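Local structure of taurocyamine kinase (Schistosoma mansoni, 4WOD) at residues 47-52 and 71-76; 272-277 and 332-337; 431-436 and 626-631; 601-606 and 637-642. The protein catalyses the reversible, magnesium-dependent transfer of phosphate from ATP to taurocyamine, storing it as N-phosphotaurocyamine. The protein carries 4 engineered substitutions. All coordinates share one frame; numbering follows the deposited sequence.

Contact 1. Residues 47-52 and 71-76; sequences AQCVNT and ETFRDF
In the helical N-terminal domain of the first phosphagen kinase repeat, Cys-49 and Val-50 on helix 46-55 face Phe-73 and Phe-76, which lie where helix 69-72 hands over to helix 74-84. Phe-73 is both the first residue to leave the earlier helix and the N-cap position of the next, and the weak bond from Phe-76 N to Phe-73 O, 3.1 Å, begins the new helix. The Phe-73 ring meets the thiol of Cys-49 in a sulfur-aromatic contact. Cys-49 SG comes to 4.4 Å from Phe-73 CE2 and approaches the ring obliquely, 60° off its normal. On one face of the same ring, Thr-72 CG2 sits 3.9 Å above the plane, toward the rim.

The second pair is closer. Phe-76 CG is anti to the backbone N (chi1 169°), which extends the ring to the neighbouring helix, where its far end, CZ, lies 3.8 Å from Val-50 CG1. Phe-76 CE2 follows at 4.1 Å from the same methyl. No hydrogen bond joins the two segments; between them the contact is apolar and sulfur-aromatic.

Around it, Leu-6 and Leu-9 of helix 6-14 pack on Val-50, and Tyr-35 meets Phe-73 edge-to-face. The main chain of Cys-49 bonds to Arg-63 of the arginine pocket, while helix 22-26 adds Thr-23 against Val-50 and Tyr-26 against Phe-76.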
loop_
_atom_site.group_PDB
_atom_site.type_symbol
_atom_site.label_atom_id
_atom_site.label_comp_id
_atom_site.label_asym_id
_atom_site.label_seq_id
_atom_site.Cartn_x
_atom_site.Cartn_y
_atom_site.Cartn_z
ATOM N N ALA A 47 -16.969 -8.436 -27.950
ATOM C CA ALA A 47 -17.646 -9.338 -27.001
ATOM C C ALA A 47 -16.736 -10.516 -26.617
ATOM O O ALA A 47 -16.634 -10.873 -25.441
ATOM C CB ALA A 47 -18.965 -9.862 -27.583
ATOM N N GLN A 48 -16.060 -11.105 -27.603
ATOM C CA GLN A 48 -15.169 -12.217 -27.297
ATOM C C GLN A 48 -14.017 -11.773 -26.415
ATOM O O GLN A 48 -13.579 -12.545 -25.541
ATOM C CB GLN A 48 -14.631 -12.857 -28.579
ATOM C CG GLN A 48 -15.659 -13.651 -29.328
ATOM C CD GLN A 48 -15.121 -14.124 -30.652
ATOM O OE1 GLN A 48 -14.335 -13.426 -31.297
ATOM N NE2 GLN A 48 -15.523 -15.317 -31.061
ATOM N N CYS A 49 -13.530 -10.542 -26.635
ATOM C CA CYS A 49 -12.452 -9.981 -25.804
ATOM C C CYS A 49 -12.837 -9.765 -24.334
ATOM O O CYS A 49 -12.021 -9.989 -23.448
ATOM C CB CYS A 49 -11.967 -8.637 -26.359
ATOM S SG CYS A 49 -11.285 -8.633 -28.028
ATOM N N VAL A 50 -14.060 -9.297 -24.089
ATOM C CA VAL A 50 -14.482 -8.889 -22.743
ATOM C C VAL A 50 -15.322 -9.928 -22.009
ATOM O O VAL A 50 -15.674 -9.750 -20.834
ATOM C CB VAL A 50 -15.301 -7.561 -22.783
ATOM C CG1 VAL A 50 -14.440 -6.414 -23.307
ATOM C CG2 VAL A 50 -16.572 -7.726 -23.626
ATOM N N ASN A 51 -15.643 -11.006 -22.706
ATOM C CA ASN A 51 -16.483 -12.064 -22.173
ATOM C C ASN A 51 -16.038 -12.547 -20.793
ATOM O O ASN A 51 -16.849 -12.659 -19.881
ATOM C CB ASN A 51 -16.507 -13.238 -23.145
ATOM C CG ASN A 51 -17.551 -14.265 -22.775
ATOM O OD1 ASN A 51 -18.748 -14.013 -22.895
ATOM N ND2 ASN A 51 -17.107 -15.417 -22.319
ATOM N N THR A 52 -14.743 -12.801 -20.631
ATOM C CA THR A 52 -14.258 -13.339 -19.358
ATOM C C THR A 52 -14.490 -12.347 -18.201
ATOM O O THR A 52 -14.654 -12.755 -17.044
ATOM C CB THR A 52 -12.751 -13.724 -19.441
ATOM O OG1 THR A 52 -12.425 -14.674 -18.414
ATOM C CG2 THR A 52 -11.860 -12.478 -19.307
ATOM N N GLU A 71 -5.757 -3.280 -32.769
ATOM C CA GLU A 71 -6.012 -2.283 -33.801
ATOM C C GLU A 71 -7.510 -2.067 -34.063
ATOM O O GLU A 71 -7.971 -0.919 -34.130
ATOM C CB GLU A 71 -5.314 -2.678 -35.095
ATOM C CG GLU A 71 -5.571 -1.730 -36.259
ATOM C CD GLU A 71 -5.233 -0.269 -35.946
ATOM O OE1 GLU A 71 -5.915 0.615 -36.507
ATOM O OE2 GLU A 71 -4.295 -0.002 -35.155
ATOM N N THR A 72 -8.268 -3.160 -34.154
ATOM C CA THR A 72 -9.679 -3.100 -34.577
ATOM C C THR A 72 -10.536 -2.394 -33.539
ATOM O O THR A 72 -11.399 -1.575 -33.879
ATOM C CB THR A 72 -10.238 -4.509 -34.845
ATOM O OG1 THR A 72 -9.375 -5.183 -35.767
ATOM C CG2 THR A 72 -11.683 -4.444 -35.434
ATOM N N PHE A 73 -10.291 -2.680 -32.265
ATOM C CA PHE A 73 -11.011 -1.972 -31.196
ATOM C C PHE A 73 -10.089 -1.027 -30.427
ATOM O O PHE A 73 -10.100 -0.956 -29.193
ATOM C CB PHE A 73 -11.681 -2.986 -30.268
ATOM C CG PHE A 73 -12.366 -4.110 -31.008
ATOM C CD1 PHE A 73 -13.525 -3.868 -31.743
ATOM C CD2 PHE A 73 -11.862 -5.401 -30.967
ATOM C CE1 PHE A 73 -14.173 -4.898 -32.418
ATOM C CE2 PHE A 73 -12.500 -6.445 -31.650
ATOM C CZ PHE A 73 -13.664 -6.190 -32.377
ATOM N N ARG A 74 -9.312 -0.253 -31.180
ATOM C CA ARG A 74 -8.269 0.590 -30.591
ATOM C C ARG A 74 -8.702 1.614 -29.531
ATOM O O ARG A 74 -7.975 1.842 -28.573
ATOM C CB ARG A 74 -7.539 1.340 -31.691
ATOM C CG ARG A 74 -6.360 2.101 -31.145
ATOM C CD ARG A 74 -5.182 2.043 -32.052
ATOM N NE ARG A 74 -4.264 3.124 -31.738
ATOM C CZ ARG A 74 -3.410 3.627 -32.617
ATOM N NH1 ARG A 74 -3.373 3.129 -33.850
ATOM N NH2 ARG A 74 -2.616 4.624 -32.267
ATOM N N ASP A 75 -9.861 2.246 -29.706
ATOM C CA ASP A 75 -10.298 3.270 -28.749
ATOM C C ASP A 75 -10.444 2.666 -27.356
ATOM O O ASP A 75 -10.216 3.337 -26.345
ATOM C CB ASP A 75 -11.637 3.906 -29.158
ATOM C CG ASP A 75 -11.576 4.645 -30.477
ATOM O OD1 ASP A 75 -10.470 4.911 -31.001
ATOM O OD2 ASP A 75 -12.665 4.975 -30.984
ATOM N N PHE A 76 -10.850 1.398 -27.319
ATOM C CA PHE A 76 -11.024 0.661 -26.072
ATOM C C PHE A 76 -9.680 0.175 -25.530
ATOM O O PHE A 76 -9.320 0.462 -24.386
ATOM C CB PHE A 76 -11.984 -0.522 -26.290
ATOM C CG PHE A 76 -12.037 -1.506 -25.145
ATOM C CD1 PHE A 76 -12.705 -1.193 -23.963
ATOM C CD2 PHE A 76 -11.442 -2.767 -25.262
ATOM C CE1 PHE A 76 -12.759 -2.110 -22.906
ATOM C CE2 PHE A 76 -11.491 -3.700 -24.200
ATOM C CZ PHE A 76 -12.150 -3.369 -23.025
#

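Contact 2. Residues 272-277 and 332-337; sequences LGTTLR and LDAVTE
Thr-274 OG1 is gripped twice while it faces Ala-334: it accepts a bond from Leu-276 N at 3.0 Å, nearly straight at 163°, and is hydrogen-bonded to the carbonyl of Arg-326. The first bond makes an ST turn, directly before strand 277-283 of the catalytic domain's central sheet. It overlaps a type II' beta turn from Leu-272 to Thr-275. Thr-275 OG1 gives a short bond of 2.7 Å to Thr-274 O, lying in the carbonyl plane on a lone pair.

The turn sets Leu-276 against helix 331-355. Its CG is anti to the backbone N (chi1 -168°), and the CD2 branch does the touching, 3.9 Å from Ala-334 CB and 4.3 Å from Val-335 CB. Leu-243 of helix 236-251 and Val-122, a predicted ATP-site residue, also press on Leu-276.

On the helix, Leu-332 O takes bonds from Thr-336 N and OG1, which reach it from opposite faces of its plane. No polar bond crosses between the two segments; the hydroxyls bond within their own segment or to other parts of the domain, and methyl packing joins the helix to the root of a strand whose Arg-277 belongs to the predicted ATP site.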
loop_
_atom_site.group_PDB
_atom_site.type_symbol
_atom_site.label_atom_id
_atom_site.label_comp_id
_atom_site.label_asym_id
_atom_site.label_seq_id
_atom_site.Cartn_x
_atom_site.Cartn_y
_atom_site.Cartn_z
ATOM N N LEU A 272 2.264 -7.129 -22.881
ATOM C CA LEU A 272 2.685 -6.490 -24.137
ATOM C C LEU A 272 4.078 -5.890 -24.019
ATOM O O LEU A 272 4.647 -5.803 -22.911
ATOM C CB LEU A 272 1.691 -5.390 -24.529
ATOM C CG LEU A 272 0.283 -5.878 -24.876
ATOM C CD1 LEU A 272 -0.691 -4.677 -24.945
ATOM C CD2 LEU A 272 0.250 -6.689 -26.203
ATOM N N GLY A 273 4.622 -5.461 -25.153
ATOM C CA GLY A 273 5.910 -4.777 -25.169
ATOM C C GLY A 273 7.063 -5.752 -25.265
ATOM O O GLY A 273 7.279 -6.352 -26.329
ATOM N N THR A 274 7.803 -5.915 -24.163
ATOM C CA THR A 274 8.866 -6.912 -24.106
ATOM C C THR A 274 8.331 -8.311 -23.878
ATOM O O THR A 274 8.999 -9.278 -24.229
ATOM C CB THR A 274 9.893 -6.637 -22.977
ATOM O OG1 THR A 274 9.248 -6.696 -21.689
ATOM C CG2 THR A 274 10.550 -5.275 -23.177
ATOM N N THR A 275 7.145 -8.391 -23.259
ATOM C CA THR A 275 6.549 -9.607 -22.701
ATOM C C THR A 275 7.420 -10.221 -21.598
ATOM O O THR A 275 7.100 -11.270 -21.071
ATOM C CB THR A 275 6.274 -10.702 -23.776
ATOM O OG1 THR A 275 7.456 -11.466 -24.024
ATOM C CG2 THR A 275 5.791 -10.095 -25.080
ATOM N N LEU A 276 8.509 -9.558 -21.243
ATOM C CA LEU A 276 9.516 -10.194 -20.413
ATOM C C LEU A 276 9.220 -10.097 -18.918
ATOM O O LEU A 276 8.965 -9.015 -18.393
ATOM C CB LEU A 276 10.892 -9.590 -20.711
ATOM C CG LEU A 276 12.111 -10.329 -20.147
ATOM C CD1 LEU A 276 12.789 -11.134 -21.237
ATOM C CD2 LEU A 276 13.094 -9.344 -19.518
ATOM N N ARG A 277 9.234 -11.246 -18.242
ATOM C CA ARG A 277 9.169 -11.275 -16.780
ATOM C C ARG A 277 10.383 -12.011 -16.254
ATOM O O ARG A 277 10.473 -13.242 -16.365
ATOM C CB ARG A 277 7.896 -11.943 -16.270
ATOM C CG ARG A 277 7.726 -11.792 -14.754
ATOM C CD ARG A 277 6.498 -12.542 -14.207
ATOM N NE ARG A 277 6.886 -13.840 -13.651
ATOM C CZ ARG A 277 7.018 -14.097 -12.350
ATOM N NH1 ARG A 277 7.384 -15.307 -11.939
ATOM N NH2 ARG A 277 6.767 -13.154 -11.455
ATOM N N LEU A 332 16.668 -5.568 -22.468
ATOM C CA LEU A 332 17.836 -5.244 -21.674
ATOM C C LEU A 332 17.454 -4.271 -20.554
ATOM O O LEU A 332 17.823 -4.499 -19.408
ATOM C CB LEU A 332 18.940 -4.649 -22.548
ATOM C CG LEU A 332 20.233 -4.320 -21.793
ATOM C CD1 LEU A 332 20.775 -5.543 -21.048
ATOM C CD2 LEU A 332 21.268 -3.787 -22.765
ATOM N N ASP A 333 16.696 -3.216 -20.875
ATOM C CA ASP A 333 16.197 -2.309 -19.841
ATOM C C ASP A 333 15.429 -3.064 -18.765
ATOM O O ASP A 333 15.615 -2.793 -17.571
ATOM C CB ASP A 333 15.275 -1.218 -20.413
ATOM C CG ASP A 333 15.963 -0.295 -21.398
ATOM O OD1 ASP A 333 17.199 -0.122 -21.356
ATOM O OD2 ASP A 333 15.242 0.274 -22.232
ATOM N N ALA A 334 14.561 -3.997 -19.181
ATOM C CA ALA A 334 13.706 -4.740 -18.246
ATOM C C ALA A 334 14.491 -5.685 -17.325
ATOM O O ALA A 334 14.252 -5.710 -16.116
ATOM C CB ALA A 334 12.634 -5.538 -18.998
ATOM N N VAL A 335 15.417 -6.465 -17.875
ATOM C CA VAL A 335 16.170 -7.366 -17.015
ATOM C C VAL A 335 17.132 -6.556 -16.116
ATOM O O VAL A 335 17.418 -6.955 -14.984
ATOM C CB VAL A 335 16.925 -8.459 -17.843
ATOM C CG1 VAL A 335 18.096 -7.864 -18.606
ATOM C CG2 VAL A 335 17.403 -9.568 -16.948
ATOM N N THR A 336 17.600 -5.405 -16.598
ATOM C CA THR A 336 18.418 -4.513 -15.765
ATOM C C THR A 336 17.571 -3.942 -14.608
ATOM O O THR A 336 17.986 -3.956 -13.447
ATOM C CB THR A 336 19.022 -3.368 -16.583
ATOM O OG1 THR A 336 19.881 -3.908 -17.601
ATOM C CG2 THR A 336 19.814 -2.428 -15.687
ATOM N N GLU A 337 16.377 -3.463 -14.921
ATOM C CA GLU A 337 15.453 -3.037 -13.868
ATOM C C GLU A 337 15.267 -4.127 -12.810
ATOM O O GLU A 337 15.364 -3.864 -11.600
ATOM C CB GLU A 337 14.096 -2.653 -14.465
ATOM C CG GLU A 337 13.085 -2.209 -13.409
ATOM C CD GLU A 337 11.680 -2.035 -13.968
ATOM O OE1 GLU A 337 11.055 -3.049 -14.349
ATOM O OE2 GLU A 337 11.200 -0.884 -14.029
#

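Contact 3. Residues 431-436 and 626-631; sequences ECYSTF and GYITCC
This is an interdomain contact of the second repeat, in which Tyr-433 of the N-terminal domain reaches Ile-628 and Thr-629 of the catalytic domain. One hydrogen bond crosses it: Tyr-433 OH donates to Thr-629 O at 2.8 Å. The donor arrives well out along the carbonyl, at a C=O...O angle of 160°, tilted 20° from its plane, and the oxygen lies at the ring's edge, near the ring plane.

With CG anti to the carbonyl carbon (chi1 -69°), the Tyr-433 ring is sent toward the 628-631 loop and runs past Ile-628 in the opposite direction, bringing its OH to Thr-629 O. The CG2 branch of Ile-628 approaches the ring obliquely, 3.8 Å from Tyr-433 CE2. The accepting loop follows the short hairpin strand 626-627 and leads to Cys-631, the predicted active-site residue. There Thr-629 OG1 bonds back to Cys-631 O at 2.7 Å, and the carbonyl of Cys-630 is held by Thr-427 OG1 of the N-terminal domain.

Two residues before Tyr-433, Glu-431 O accepts four bonds, from the backbone N and the hydroxyl of both Ser-434 and Thr-435, the nearest being Thr-435 N at 2.9 Å. Leu-440 and Ile-444 of helix 437-448 pack against Tyr-433.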
loop_
_atom_site.group_PDB
_atom_site.type_symbol
_atom_site.label_atom_id
_atom_site.label_comp_id
_atom_site.label_asym_id
_atom_site.label_seq_id
_atom_site.Cartn_x
_atom_site.Cartn_y
_atom_site.Cartn_z
ATOM N N GLU A 431 9.873 5.900 27.045
ATOM C CA GLU A 431 11.294 5.961 27.396
ATOM C C GLU A 431 12.115 6.660 26.302
ATOM O O GLU A 431 13.225 7.146 26.539
ATOM C CB GLU A 431 11.841 4.555 27.657
ATOM C CG GLU A 431 13.260 4.546 28.229
ATOM C CD GLU A 431 13.817 3.145 28.380
ATOM O OE1 GLU A 431 13.121 2.297 28.973
ATOM O OE2 GLU A 431 14.944 2.886 27.898
ATOM N N CYS A 432 11.556 6.710 25.104
ATOM C CA CYS A 432 12.197 7.406 23.998
ATOM C C CYS A 432 12.558 8.846 24.376
ATOM O O CYS A 432 13.602 9.364 23.949
ATOM C CB CYS A 432 11.283 7.377 22.763
ATOM S SG CYS A 432 11.270 5.784 21.910
ATOM N N TYR A 433 11.720 9.474 25.208
ATOM C CA TYR A 433 11.924 10.869 25.563
ATOM C C TYR A 433 13.033 11.097 26.597
ATOM O O TYR A 433 13.346 12.233 26.928
ATOM C CB TYR A 433 10.618 11.486 26.075
ATOM C CG TYR A 433 9.589 11.632 24.973
ATOM C CD1 TYR A 433 9.610 12.732 24.116
ATOM C CD2 TYR A 433 8.619 10.660 24.771
ATOM C CE1 TYR A 433 8.659 12.884 23.102
ATOM C CE2 TYR A 433 7.675 10.786 23.738
ATOM C CZ TYR A 433 7.698 11.898 22.917
ATOM O OH TYR A 433 6.751 12.022 21.897
ATOM N N SER A 434 13.614 10.037 27.117
ATOM C CA SER A 434 14.828 10.213 27.899
ATOM C C SER A 434 16.006 9.569 27.164
ATOM O O SER A 434 17.068 10.173 27.075
ATOM C CB SER A 434 14.663 9.644 29.317
ATOM O OG SER A 434 14.553 8.234 29.296
ATOM N N THR A 435 15.824 8.352 26.645
ATOM C CA THR A 435 16.906 7.650 25.932
ATOM C C THR A 435 17.453 8.462 24.746
ATOM O O THR A 435 18.677 8.484 24.485
ATOM C CB THR A 435 16.434 6.279 25.423
ATOM O OG1 THR A 435 15.881 5.531 26.511
ATOM C CG2 THR A 435 17.593 5.490 24.782
ATOM N N PHE A 436 16.553 9.146 24.040
ATOM C CA PHE A 436 16.961 9.964 22.887
ATOM C C PHE A 436 16.735 11.460 23.106
ATOM O O PHE A 436 16.370 12.177 22.167
ATOM C CB PHE A 436 16.214 9.520 21.626
ATOM C CG PHE A 436 16.392 8.064 21.299
ATOM C CD1 PHE A 436 17.623 7.579 20.925
ATOM C CD2 PHE A 436 15.332 7.176 21.395
ATOM C CE1 PHE A 436 17.800 6.239 20.634
ATOM C CE2 PHE A 436 15.495 5.849 21.095
ATOM C CZ PHE A 436 16.731 5.372 20.720
ATOM N N GLY A 626 5.041 16.819 30.526
ATOM C CA GLY A 626 3.615 16.612 30.796
ATOM C C GLY A 626 3.149 15.260 30.270
ATOM O O GLY A 626 3.900 14.292 30.346
ATOM N N TYR A 627 1.924 15.169 29.739
ATOM C CA TYR A 627 1.462 13.882 29.230
ATOM C C TYR A 627 2.285 13.461 28.010
ATOM O O TYR A 627 2.560 14.252 27.099
ATOM C CB TYR A 627 -0.054 13.893 28.924
ATOM C CG TYR A 627 -0.853 13.838 30.219
ATOM C CD1 TYR A 627 -0.882 12.679 30.979
ATOM C CD2 TYR A 627 -1.510 14.959 30.703
ATOM C CE1 TYR A 627 -1.580 12.622 32.174
ATOM C CE2 TYR A 627 -2.208 14.926 31.899
ATOM C CZ TYR A 627 -2.236 13.754 32.631
ATOM O OH TYR A 627 -2.918 13.713 33.824
ATOM N N ILE A 628 2.725 12.214 28.046
ATOM C CA ILE A 628 3.521 11.636 26.967
ATOM C C ILE A 628 2.626 11.042 25.893
ATOM O O ILE A 628 1.633 10.377 26.202
ATOM C CB ILE A 628 4.471 10.557 27.518
ATOM C CG1 ILE A 628 5.510 11.228 28.416
ATOM C CG2 ILE A 628 5.136 9.751 26.370
ATOM C CD1 ILE A 628 6.111 10.280 29.414
ATOM N N THR A 629 2.965 11.318 24.637
ATOM C CA THR A 629 2.224 10.838 23.481
ATOM C C THR A 629 3.214 10.347 22.426
ATOM O O THR A 629 4.413 10.667 22.464
ATOM C CB THR A 629 1.301 11.938 22.865
ATOM O OG1 THR A 629 2.085 13.050 22.415
ATOM C CG2 THR A 629 0.291 12.452 23.896
ATOM N N CYS A 630 2.705 9.562 21.490
ATOM C CA CYS A 630 3.519 9.052 20.398
ATOM C C CYS A 630 4.200 10.170 19.593
ATOM O O CYS A 630 5.418 10.151 19.415
ATOM C CB CYS A 630 2.653 8.180 19.494
ATOM S SG CYS A 630 3.488 7.533 18.070
ATOM N N CYS A 631 3.425 11.123 19.086
ATOM C CA CYS A 631 4.009 12.262 18.392
ATOM C C CYS A 631 4.398 13.360 19.387
ATOM O O CYS A 631 3.617 13.709 20.276
ATOM C CB CYS A 631 3.037 12.814 17.335
ATOM S SG CYS A 631 3.774 14.004 16.193
#

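Contact 4. Residues 601-606 and 637-642; sequences AVYKRL and TSMRAS
Tyr-603 and Met-639 both carry CG anti to the backbone N, which stretches the two side chains out of helix 599-614 and strand 639-646 until they cross at about a right angle. Met-639 stays extended to its sulfur and then bends at chi3, -81°, swinging the methyl toward Leu-606 while it stays beside Tyr-603. The result is a Met-aromatic contact between a helix and the central antiparallel sheet of the catalytic domain in the second repeat. Met-639 SD lies at the edge of the Tyr-603 ring, 5.4 Å from its centroid, and 4.1 Å from Tyr-603 CE1. The methyl CE of Met-639 comes slightly nearer, 4.0 Å from the same CE1, approaching the ring obliquely.

Leu-606, one turn further along the helix, offers its CD2 to the same methyl at 4.3 Å, so Met-639 CE is shared by two helix residues. The packing is buried and apolar; the polar end of Tyr-603 is taken care of by a hydrogen bond from its OH to Phe-462 O. Val-485 and Val-487 of strand 480-489 pack against Met-639, and Arg-640, Ala-641 and Ser-642, next in the strand, belong to the predicted ATP site.

The strand is entered through an ST turn: Met-639 N bonds to Thr-637 OG1 at 3.1 Å, with the N-H...O angle bent to 142°.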
loop_
_atom_site.group_PDB
_atom_site.type_symbol
_atom_site.label_atom_id
_atom_site.label_comp_id
_atom_site.label_asym_id
_atom_site.label_seq_id
_atom_site.Cartn_x
_atom_site.Cartn_y
_atom_site.Cartn_z
ATOM N N ALA A 601 -19.757 22.679 28.748
ATOM C CA ALA A 601 -20.366 21.359 28.895
ATOM C C ALA A 601 -19.554 20.257 28.191
ATOM O O ALA A 601 -19.491 19.128 28.674
ATOM C CB ALA A 601 -21.802 21.370 28.368
ATOM N N VAL A 602 -18.945 20.581 27.051
ATOM C CA VAL A 602 -18.090 19.617 26.360
ATOM C C VAL A 602 -16.849 19.337 27.213
ATOM O O VAL A 602 -16.428 18.186 27.400
ATOM C CB VAL A 602 -17.662 20.141 24.970
ATOM C CG1 VAL A 602 -16.807 19.095 24.241
ATOM C CG2 VAL A 602 -18.882 20.494 24.150
ATOM N N TYR A 603 -16.274 20.412 27.724
ATOM C CA TYR A 603 -15.051 20.342 28.530
ATOM C C TYR A 603 -15.286 19.552 29.812
ATOM O O TYR A 603 -14.505 18.674 30.157
ATOM C CB TYR A 603 -14.568 21.753 28.851
ATOM C CG TYR A 603 -13.277 21.812 29.621
ATOM C CD1 TYR A 603 -12.064 21.793 28.955
ATOM C CD2 TYR A 603 -13.271 21.881 31.010
ATOM C CE1 TYR A 603 -10.852 21.834 29.644
ATOM C CE2 TYR A 603 -12.052 21.937 31.724
ATOM C CZ TYR A 603 -10.846 21.910 31.023
ATOM O OH TYR A 603 -9.627 21.958 31.680
ATOM N N LYS A 604 -16.374 19.873 30.506
ATOM C CA LYS A 604 -16.736 19.179 31.728
ATOM C C LYS A 604 -16.866 17.665 31.481
ATOM O O LYS A 604 -16.268 16.873 32.202
ATOM C CB LYS A 604 -18.043 19.748 32.292
ATOM C CG LYS A 604 -18.420 19.200 33.680
ATOM C CD LYS A 604 -19.525 20.033 34.334
ATOM C CE LYS A 604 -19.987 19.418 35.653
ATOM N NZ LYS A 604 -20.619 18.098 35.408
ATOM N N ARG A 605 -17.619 17.279 30.449
ATOM C CA ARG A 605 -17.802 15.868 30.106
ATOM C C ARG A 605 -16.457 15.209 29.786
ATOM O O ARG A 605 -16.164 14.121 30.273
ATOM C CB ARG A 605 -18.764 15.715 28.915
ATOM C CG ARG A 605 -19.102 14.284 28.571
ATOM C CD ARG A 605 -20.279 14.213 27.596
ATOM N NE ARG A 605 -20.063 15.068 26.439
ATOM C CZ ARG A 605 -20.750 16.171 26.168
ATOM N NH1 ARG A 605 -21.746 16.551 26.955
ATOM N NH2 ARG A 605 -20.448 16.883 25.092
ATOM N N LEU A 606 -15.639 15.879 28.974
ATOM C CA LEU A 606 -14.292 15.371 28.724
ATOM C C LEU A 606 -13.505 15.122 30.017
ATOM O O LEU A 606 -12.987 14.021 30.207
ATOM C CB LEU A 606 -13.489 16.319 27.835
ATOM C CG LEU A 606 -12.087 15.743 27.565
ATOM C CD1 LEU A 606 -12.169 14.318 26.946
ATOM C CD2 LEU A 606 -11.278 16.660 26.674
ATOM N N THR A 637 -0.426 19.107 27.547
ATOM C CA THR A 637 -1.839 18.848 27.791
ATOM C C THR A 637 -2.373 17.773 26.866
ATOM O O THR A 637 -3.351 17.101 27.185
ATOM C CB THR A 637 -2.687 20.102 27.562
ATOM O OG1 THR A 637 -2.574 20.485 26.184
ATOM C CG2 THR A 637 -2.235 21.234 28.460
ATOM N N SER A 638 -1.747 17.672 25.695
ATOM C CA SER A 638 -2.226 16.840 24.604
ATOM C C SER A 638 -3.655 17.197 24.231
ATOM O O SER A 638 -4.406 16.332 23.816
ATOM C CB SER A 638 -2.152 15.360 24.971
ATOM O OG SER A 638 -2.317 14.571 23.805
ATOM N N MET A 639 -4.017 18.459 24.412
ATOM C CA MET A 639 -5.410 18.892 24.350
ATOM C C MET A 639 -5.673 19.757 23.156
ATOM O O MET A 639 -4.975 20.742 22.919
ATOM C CB MET A 639 -5.806 19.662 25.607
ATOM C CG MET A 639 -7.256 20.140 25.590
ATOM S SD MET A 639 -7.808 20.805 27.178
ATOM C CE MET A 639 -8.172 19.259 28.050
ATOM N N ARG A 640 -6.708 19.393 22.417
ATOM C CA ARG A 640 -7.167 20.181 21.304
ATOM C C ARG A 640 -8.656 20.449 21.462
ATOM O O ARG A 640 -9.471 19.526 21.393
ATOM C CB ARG A 640 -6.868 19.466 19.977
ATOM C CG ARG A 640 -7.274 20.247 18.726
ATOM C CD ARG A 640 -7.016 19.383 17.480
ATOM N NE ARG A 640 -7.338 20.039 16.217
ATOM C CZ ARG A 640 -8.565 20.151 15.709
ATOM N NH1 ARG A 640 -9.613 19.671 16.368
ATOM N NH2 ARG A 640 -8.749 20.751 14.540
ATOM N N ALA A 641 -8.987 21.710 21.731
ATOM C CA ALA A 641 -10.372 22.165 21.754
ATOM C C ALA A 641 -10.680 22.879 20.451
ATOM O O ALA A 641 -9.875 23.670 19.955
ATOM C CB ALA A 641 -10.623 23.083 22.920
ATOM N N SER A 642 -11.862 22.644 19.914
ATOM C CA SER A 642 -12.148 23.162 18.599
ATOM C C SER A 642 -13.618 23.456 18.417
ATOM O O SER A 642 -14.461 22.962 19.170
ATOM C CB SER A 642 -11.669 22.175 17.530
ATOM O OG SER A 642 -12.436 20.989 17.558
#

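From the N terminus, contact 1 closes an 18-residue loop within the N-terminal domain of the first repeat. Contact 2 follows in series, spanning 54 residues of that repeat's catalytic domain; the nearest atoms of the two are about 9 Å apart. Contacts 3 and 4 lie in the second repeat, across the chain's centre. Contact 3 has the longest loop, 189 residues, tying the N-terminal domain to the catalytic domain. Contact 4 closes 30 residues between a helix and a sheet strand. These two cross, because 601-606 precedes 626-631 and 637-642 follows it, and they touch where Thr-629 CG2 packs 3.4 Å from Ser-638 OG.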